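Local coordinates for protein secretion chaperonin CsaA (Picrophilus torridus, PDB 5ZDI) that probably binds tRNA through an OB-type domain and probably acts as a chaperone in protein secretion, at residues D11-I16 against A65-P70; K28-L33 against S47-N52; Y43-A48 against I78-V83. One frame throughout, in Å; residues are numbered along the deposited sequence.

Interaction 1: residues D11-I16 against A65-P70; sequences DIRVGI and AVVNFP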
# COMPACT_ATOMS: atom_id res chain seq x y z
N ASP A 11 -3.92 10.36 2.48
CA ASP A 11 -2.59 10.73 2.13
C ASP A 11 -1.62 9.60 2.48
O ASP A 11 -1.32 9.37 3.67
CB ASP A 11 -2.18 12.05 2.78
CG ASP A 11 -0.92 12.65 2.13
OD1 ASP A 11 -0.41 12.07 1.13
OD2 ASP A 11 -0.48 13.75 2.54
N ILE A 12 -1.20 8.87 1.45
CA ILE A 12 -0.36 7.67 1.67
C ILE A 12 1.02 7.97 1.12
O ILE A 12 1.15 8.38 -0.08
CB ILE A 12 -0.96 6.42 1.08
CG1 ILE A 12 -2.40 6.25 1.57
CG2 ILE A 12 -0.07 5.21 1.38
CD1 ILE A 12 -3.15 5.10 0.93
N ARG A 13 2.03 7.85 1.99
CA ARG A 13 3.44 8.12 1.59
C ARG A 13 4.39 6.98 1.78
O ARG A 13 4.25 6.18 2.72
CB ARG A 13 3.95 9.27 2.38
CG ARG A 13 3.17 10.58 2.24
CD ARG A 13 3.12 11.12 0.80
NE ARG A 13 2.36 12.39 0.90
CZ ARG A 13 2.90 13.60 1.05
NH1 ARG A 13 4.20 13.79 0.78
NH2 ARG A 13 2.10 14.65 1.31
N VAL A 14 5.50 7.05 1.04
CA VAL A 14 6.66 6.26 1.34
C VAL A 14 7.37 6.89 2.52
O VAL A 14 7.47 8.13 2.62
CB VAL A 14 7.60 6.26 0.15
CG1 VAL A 14 8.87 5.52 0.44
CG2 VAL A 14 6.89 5.68 -1.09
N GLY A 15 7.78 6.04 3.43
CA GLY A 15 8.58 6.46 4.58
C GLY A 15 9.76 5.48 4.74
O GLY A 15 9.69 4.43 4.19
N ILE A 16 10.75 5.81 5.56
CA ILE A 16 11.87 4.89 5.86
C ILE A 16 12.01 4.83 7.37
O ILE A 16 12.10 5.88 8.07
CB ILE A 16 13.18 5.32 5.17
CG1 ILE A 16 14.33 4.35 5.49
CG2 ILE A 16 13.58 6.72 5.58
CD1 ILE A 16 15.48 4.41 4.52
N ALA A 65 2.78 4.42 4.60
CA ALA A 65 1.94 4.84 5.71
C ALA A 65 0.93 5.90 5.33
O ALA A 65 1.17 6.75 4.46
CB ALA A 65 2.80 5.34 6.85
N VAL A 66 -0.19 5.89 6.09
CA VAL A 66 -1.16 6.94 6.06
C VAL A 66 -0.65 8.07 6.94
O VAL A 66 -0.40 7.83 8.14
CB VAL A 66 -2.52 6.49 6.57
CG1 VAL A 66 -3.41 7.77 6.52
CG2 VAL A 66 -3.07 5.40 5.69
N VAL A 67 -0.54 9.30 6.38
CA VAL A 67 0.09 10.37 7.14
C VAL A 67 -0.82 11.52 7.60
O VAL A 67 -0.36 12.40 8.33
CB VAL A 67 1.30 11.00 6.36
CG1 VAL A 67 2.34 9.90 6.10
CG2 VAL A 67 0.81 11.76 5.11
N ASN A 68 -2.09 11.44 7.27
CA ASN A 68 -3.07 12.50 7.61
C ASN A 68 -4.20 12.07 8.49
O ASN A 68 -5.31 12.67 8.48
CB ASN A 68 -3.57 13.15 6.31
CG ASN A 68 -4.42 12.24 5.43
OD1 ASN A 68 -4.24 11.00 5.39
ND2 ASN A 68 -5.37 12.86 4.67
N PHE A 69 -3.96 11.05 9.29
CA PHE A 69 -4.87 10.74 10.39
C PHE A 69 -4.61 11.69 11.60
O PHE A 69 -3.45 12.14 11.78
CB PHE A 69 -4.63 9.34 10.93
CG PHE A 69 -5.10 8.19 10.06
CD1 PHE A 69 -6.31 8.21 9.37
CD2 PHE A 69 -4.34 7.01 9.99
CE1 PHE A 69 -6.72 7.13 8.62
CE2 PHE A 69 -4.81 5.91 9.31
CZ PHE A 69 -5.97 5.96 8.64
N PRO A 70 -5.63 11.87 12.46
CA PRO A 70 -5.42 12.44 13.75
C PRO A 70 -4.46 11.61 14.61
O PRO A 70 -4.44 10.40 14.49
CB PRO A 70 -6.82 12.44 14.38
CG PRO A 70 -7.78 12.07 13.32
CD PRO A 70 -7.01 11.36 12.29
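D11 O accepts the backbone N-H of V67 at 2.8 Å, and the CA of V66 also comes close to it. This bond carries the pairing one step past the strand end. Next, D11 N donates to the side-chain OD1 of N68. This donor sits 51° above the amide plane, not on a lone pair. The amide is also fixed by its ND2, which bonds K9 O.

The carboxylate of D11 is held by R13, two residues further along. R13 reaches it side-on, with NE 2.8 Å from D11 OD1 and NH2 3.0 Å from D11 OD2. D11 OD1 also pairs with K105 NZ. The NE bond lies in the guanidinium plane, but it meets OD1 32° out of the carboxylate plane. The two groups are therefore not quite coplanar. CG of D11 stands anti to its own backbone N (chi1 -165°), which sets the carboxylate beside the carbonyl carbon, toward R13. V67 packs against both side chains. Its CG2 comes to 3.5 Å from D11 OD2. The V67 and R13 side chains cross at about a right angle, both methyls near R13 CG. The R13 NH1 is held by the carbonyl of G103.

The backbones pair antiparallel. R13 N gives a 2.8 Å bond to A65 O, and A65 N returns one to R13 O. I12 and V66 form the adjacent non-hydrogen-bonded pair, with side chains on the opposite face from R13 and A65. This is the end of an antiparallel ladder between strands 12-22 and 62-66, in a sheet consistent with the OB fold of tRNA-binding domains.

Interaction 2: residues K28-L33 against S47-N52; sequences KPAYKL and SAQITN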
# COMPACT_ATOMS: atom_id res chain seq x y z
N LYS A 28 -0.89 -5.24 22.91
CA LYS A 28 -0.49 -6.12 21.82
C LYS A 28 1.05 -6.06 21.70
O LYS A 28 1.63 -5.06 22.08
CB LYS A 28 -1.14 -5.62 20.48
CG LYS A 28 -2.62 -5.90 20.39
CD LYS A 28 -2.79 -7.39 20.28
CE LYS A 28 -4.14 -7.79 19.74
NZ LYS A 28 -5.18 -7.21 20.60
N PRO A 29 1.68 -7.12 21.24
CA PRO A 29 3.14 -6.96 20.99
C PRO A 29 3.36 -5.91 19.89
O PRO A 29 2.81 -6.07 18.82
CB PRO A 29 3.55 -8.34 20.46
CG PRO A 29 2.31 -8.94 20.05
CD PRO A 29 1.19 -8.44 20.85
N ALA A 30 4.21 -4.92 20.15
CA ALA A 30 4.33 -3.84 19.18
C ALA A 30 5.66 -3.21 19.27
O ALA A 30 6.29 -3.24 20.33
CB ALA A 30 3.24 -2.83 19.39
N TYR A 31 6.07 -2.58 18.20
CA TYR A 31 7.20 -1.69 18.23
C TYR A 31 6.76 -0.23 18.13
O TYR A 31 5.79 0.08 17.42
CB TYR A 31 8.17 -1.90 17.06
CG TYR A 31 8.88 -3.25 16.99
CD1 TYR A 31 9.50 -3.78 18.14
CD2 TYR A 31 8.96 -3.97 15.85
CE1 TYR A 31 10.13 -4.98 18.11
CE2 TYR A 31 9.65 -5.18 15.77
CZ TYR A 31 10.22 -5.70 16.95
OH TYR A 31 10.87 -6.90 16.84
N LYS A 32 7.54 0.61 18.77
CA LYS A 32 7.59 2.07 18.48
C LYS A 32 8.59 2.28 17.33
O LYS A 32 9.76 1.90 17.38
CB LYS A 32 8.01 2.88 19.73
CG LYS A 32 7.13 2.78 20.91
CD LYS A 32 7.95 3.46 22.05
CE LYS A 32 7.06 3.72 23.17
NZ LYS A 32 7.87 4.42 24.21
N LEU A 33 8.12 2.92 16.27
CA LEU A 33 8.90 3.23 15.11
C LEU A 33 9.03 4.75 14.92
O LEU A 33 8.05 5.46 15.07
CB LEU A 33 8.16 2.76 13.83
CG LEU A 33 7.70 1.34 13.78
CD1 LEU A 33 7.07 1.05 12.43
CD2 LEU A 33 8.89 0.43 13.96
N SER A 47 3.10 3.31 16.26
CA SER A 47 2.99 1.98 16.88
C SER A 47 2.65 0.91 15.86
O SER A 47 1.69 1.05 15.11
CB SER A 47 1.93 1.98 18.01
OG SER A 47 1.78 0.67 18.55
N ALA A 48 3.44 -0.13 15.75
CA ALA A 48 3.18 -1.17 14.73
C ALA A 48 3.29 -2.59 15.30
O ALA A 48 4.36 -2.92 15.87
CB ALA A 48 4.14 -1.03 13.55
N GLN A 49 2.25 -3.41 15.08
CA GLN A 49 2.25 -4.82 15.53
C GLN A 49 2.94 -5.68 14.51
O GLN A 49 2.32 -6.57 13.87
CB GLN A 49 0.80 -5.28 15.77
CG GLN A 49 0.20 -4.52 16.92
CD GLN A 49 -1.29 -4.68 16.98
OE1 GLN A 49 -1.77 -5.80 16.89
NE2 GLN A 49 -1.98 -3.61 17.27
N ILE A 50 4.25 -5.47 14.42
CA ILE A 50 5.12 -6.13 13.44
C ILE A 50 6.34 -6.82 14.11
O ILE A 50 7.43 -6.95 13.54
CB ILE A 50 5.53 -5.20 12.32
CG1 ILE A 50 6.26 -3.98 12.88
CG2 ILE A 50 4.29 -4.77 11.50
CD1 ILE A 50 6.83 -3.03 11.77
N THR A 51 6.13 -7.34 15.32
CA THR A 51 7.24 -7.95 16.04
C THR A 51 7.64 -9.33 15.52
O THR A 51 8.58 -9.95 16.03
CB THR A 51 6.97 -8.03 17.57
OG1 THR A 51 5.92 -8.98 17.81
CG2 THR A 51 6.60 -6.73 18.04
N ASN A 52 6.94 -9.83 14.50
CA ASN A 52 7.47 -10.90 13.69
C ASN A 52 8.74 -10.55 12.96
O ASN A 52 9.55 -11.43 12.60
CB ASN A 52 6.41 -11.47 12.72
CG ASN A 52 5.60 -10.39 11.90
OD1 ASN A 52 5.12 -9.36 12.48
ND2 ASN A 52 5.38 -10.67 10.56
O HOH W 1 3.56 -7.84 16.81
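The Y31 ring and the T51 methyl form the close-packed centre of this contact. T51 CG2 sits over one face of the ring, 3.9 Å from its centroid and 8° off the normal, a CH-pi contact. With CG2 anti to the carbonyl carbon, the methyl is turned to the ring, while OG1 (chi1 68°) points to P29 CB. The I50 side chain crosses that of Y31 at about a right angle, its CG1 4.0 Å from Y31 CD2. The hydroxyl of Y31 is bonded to the carbonyl of Y53. Beyond the ring, L33 CD1 touches A48 CB at 3.8 Å and also meets the end of I50.

The backbone clamps this part. Y31 and A48 are an antiparallel hydrogen-bonded pair. Y31 N donates to A48 O, and A48 N to Y31 O, both at 2.9 Å. K32 and S47 follow as a non-hydrogen-bonded pair.

The other end is looser and faces solvent. The chain leaves the strand through an inverse gamma turn centred on Q49. The extended Q49 side chain crosses K28 obliquely, its OE1 3.6 Å from K28 CG, while the K28 ammonium end leads away. P29 and T51 are joined through a water, which donates to P29 O at 2.8 Å and accepts from T51 N.

Strand 12-22 pairs with strand 31-36: V20 touches both Y31 and L33, and a backbone hydrogen bond joins S21 and K32. Helix 55-58 also packs here, L58 touching Y31 and I50. From strand 77-88, V83 meets L33 and F77 meets S47.

Interaction 3: residues Y43-A48 against I78-V83; sequences YKNSSA and ISEVLV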
# COMPACT_ATOMS: atom_id res chain seq x y z
N TYR A 43 9.93 13.67 10.59
CA TYR A 43 9.81 12.41 11.33
C TYR A 43 8.45 12.26 11.97
O TYR A 43 7.89 13.22 12.52
CB TYR A 43 10.88 12.35 12.44
CG TYR A 43 12.25 12.15 11.87
CD1 TYR A 43 12.74 10.88 11.59
CD2 TYR A 43 13.06 13.23 11.55
CE1 TYR A 43 14.01 10.69 11.05
CE2 TYR A 43 14.31 13.02 10.98
CZ TYR A 43 14.80 11.76 10.78
OH TYR A 43 16.06 11.63 10.22
N LYS A 44 7.92 11.04 11.98
CA LYS A 44 6.68 10.75 12.67
C LYS A 44 6.92 9.41 13.36
O LYS A 44 7.65 8.54 12.85
CB LYS A 44 5.52 10.62 11.71
CG LYS A 44 5.14 11.84 10.86
CD LYS A 44 4.56 12.92 11.75
CE LYS A 44 4.40 14.25 10.97
NZ LYS A 44 4.11 15.39 11.95
N ASN A 45 6.22 9.23 14.45
CA ASN A 45 6.26 8.02 15.23
C ASN A 45 5.04 7.20 14.92
O ASN A 45 3.96 7.70 14.56
CB ASN A 45 6.26 8.33 16.72
CG ASN A 45 7.55 9.00 17.20
OD1 ASN A 45 8.67 8.80 16.66
ND2 ASN A 45 7.38 9.79 18.23
N SER A 46 5.18 5.89 15.09
CA SER A 46 4.11 4.94 14.84
C SER A 46 4.22 3.78 15.80
O SER A 46 5.33 3.36 16.13
CB SER A 46 4.14 4.42 13.42
OG SER A 46 2.95 3.72 13.17
N SER A 47 3.10 3.31 16.26
CA SER A 47 2.99 1.98 16.88
C SER A 47 2.65 0.91 15.86
O SER A 47 1.69 1.05 15.11
CB SER A 47 1.93 1.98 18.01
OG SER A 47 1.78 0.67 18.55
N ALA A 48 3.44 -0.13 15.75
CA ALA A 48 3.18 -1.17 14.73
C ALA A 48 3.29 -2.59 15.30
O ALA A 48 4.36 -2.92 15.87
CB ALA A 48 4.14 -1.03 13.55
N ILE A 78 2.19 8.56 21.46
CA ILE A 78 1.33 9.05 20.38
C ILE A 78 1.81 8.46 19.05
O ILE A 78 2.91 8.78 18.59
CB ILE A 78 1.33 10.59 20.32
CG1 ILE A 78 0.83 11.15 21.64
CG2 ILE A 78 0.47 11.08 19.17
CD1 ILE A 78 1.04 12.64 21.76
N SER A 79 0.91 7.71 18.45
CA SER A 79 1.12 7.10 17.15
C SER A 79 0.55 8.09 16.13
O SER A 79 -0.65 8.34 16.12
CB SER A 79 0.47 5.78 17.04
OG SER A 79 0.78 5.20 15.78
N GLU A 80 1.42 8.57 15.26
CA GLU A 80 1.12 9.67 14.34
C GLU A 80 0.78 9.23 12.95
O GLU A 80 0.22 10.02 12.18
CB GLU A 80 2.25 10.63 14.26
CG GLU A 80 2.49 11.33 15.60
CD GLU A 80 3.80 12.15 15.60
OE1 GLU A 80 4.92 11.63 15.33
OE2 GLU A 80 3.71 13.37 15.94
N VAL A 81 1.24 8.04 12.59
CA VAL A 81 0.95 7.47 11.22
C VAL A 81 0.62 5.97 11.37
O VAL A 81 0.99 5.34 12.36
CB VAL A 81 2.14 7.59 10.25
CG1 VAL A 81 2.49 9.05 9.99
CG2 VAL A 81 3.37 6.83 10.74
N LEU A 82 -0.04 5.43 10.34
CA LEU A 82 -0.41 4.01 10.28
C LEU A 82 0.46 3.40 9.20
O LEU A 82 0.31 3.77 8.01
CB LEU A 82 -1.87 3.84 9.88
CG LEU A 82 -2.39 2.39 9.68
CD1 LEU A 82 -2.34 1.62 10.99
CD2 LEU A 82 -3.69 2.37 8.93
N VAL A 83 1.28 2.44 9.60
CA VAL A 83 2.12 1.71 8.69
C VAL A 83 1.28 0.57 8.08
O VAL A 83 0.59 -0.13 8.81
CB VAL A 83 3.33 1.16 9.39
CG1 VAL A 83 4.22 0.36 8.41
CG2 VAL A 83 4.14 2.31 9.91
O HOH W 2 7.34 12.84 15.74
O HOH W 3 5.13 15.36 14.48
O HOH W 4 4.85 10.28 19.36
O HOH W 5 1.19 1.49 12.30
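E80 reaches across to K44 and N45, where strand 43-48 meets the broken strand 77-88 of the OB-type sheet. The two touching parts run about 88° apart, and no ladder of bridges joins them. From the base, E80 CB lies 3.4 Å from N45 O. That carbonyl accepts the E80 backbone N at 2.8 Å and, weakly, V81 N. E80 CG is 4.1 Å from the same N45 O. The chain is extended beyond CG, and its CD comes to 4.0 Å from K44 CD. At the tip, OE1 takes the N45 N-H through its anti lone pair, 2.9 Å away and nearly straight. A water also donates to OE1 and to Y43 O. OE2 is linked to K44 NZ through another water.

Further along, V81 CG1 packs on K44 CB, and its CG2 lies near S46 CB. A water joins the N45 amide to I78 O, and another joins S47 O to V83 N. In strand 31-36, L33 and I35 touch V83. S79 OG accepts S47 N at 3.0 Å. S46, with OG anti to its backbone N (chi1 -169°), donates to V81 O at 2.7 Å from 39° above the carbonyl plane.

How the interactions relate
All three contacts belong to one antiparallel sheet, and all six segments fall in the putative tRNA-binding domain. Interaction 2 (28-33 with 47-52) is nested in the loop closed by interaction 1 (11-16 with 65-70); their centres are about 17 Å apart, on opposite sides of the chain's centre. Interaction 3 (43-48 with 78-83) lies nearer to both. Its centre is about 9 Å from that of interaction 1, where V66 N probably bonds L82 O, and about 10 Å from that of interaction 2, with which it shares S47 and A48. Strand 43-48 thus ties strand 31-36 to strand 77-88, which pairs with strand 62-66. This is consistent with a curled sheet, as in OB folds.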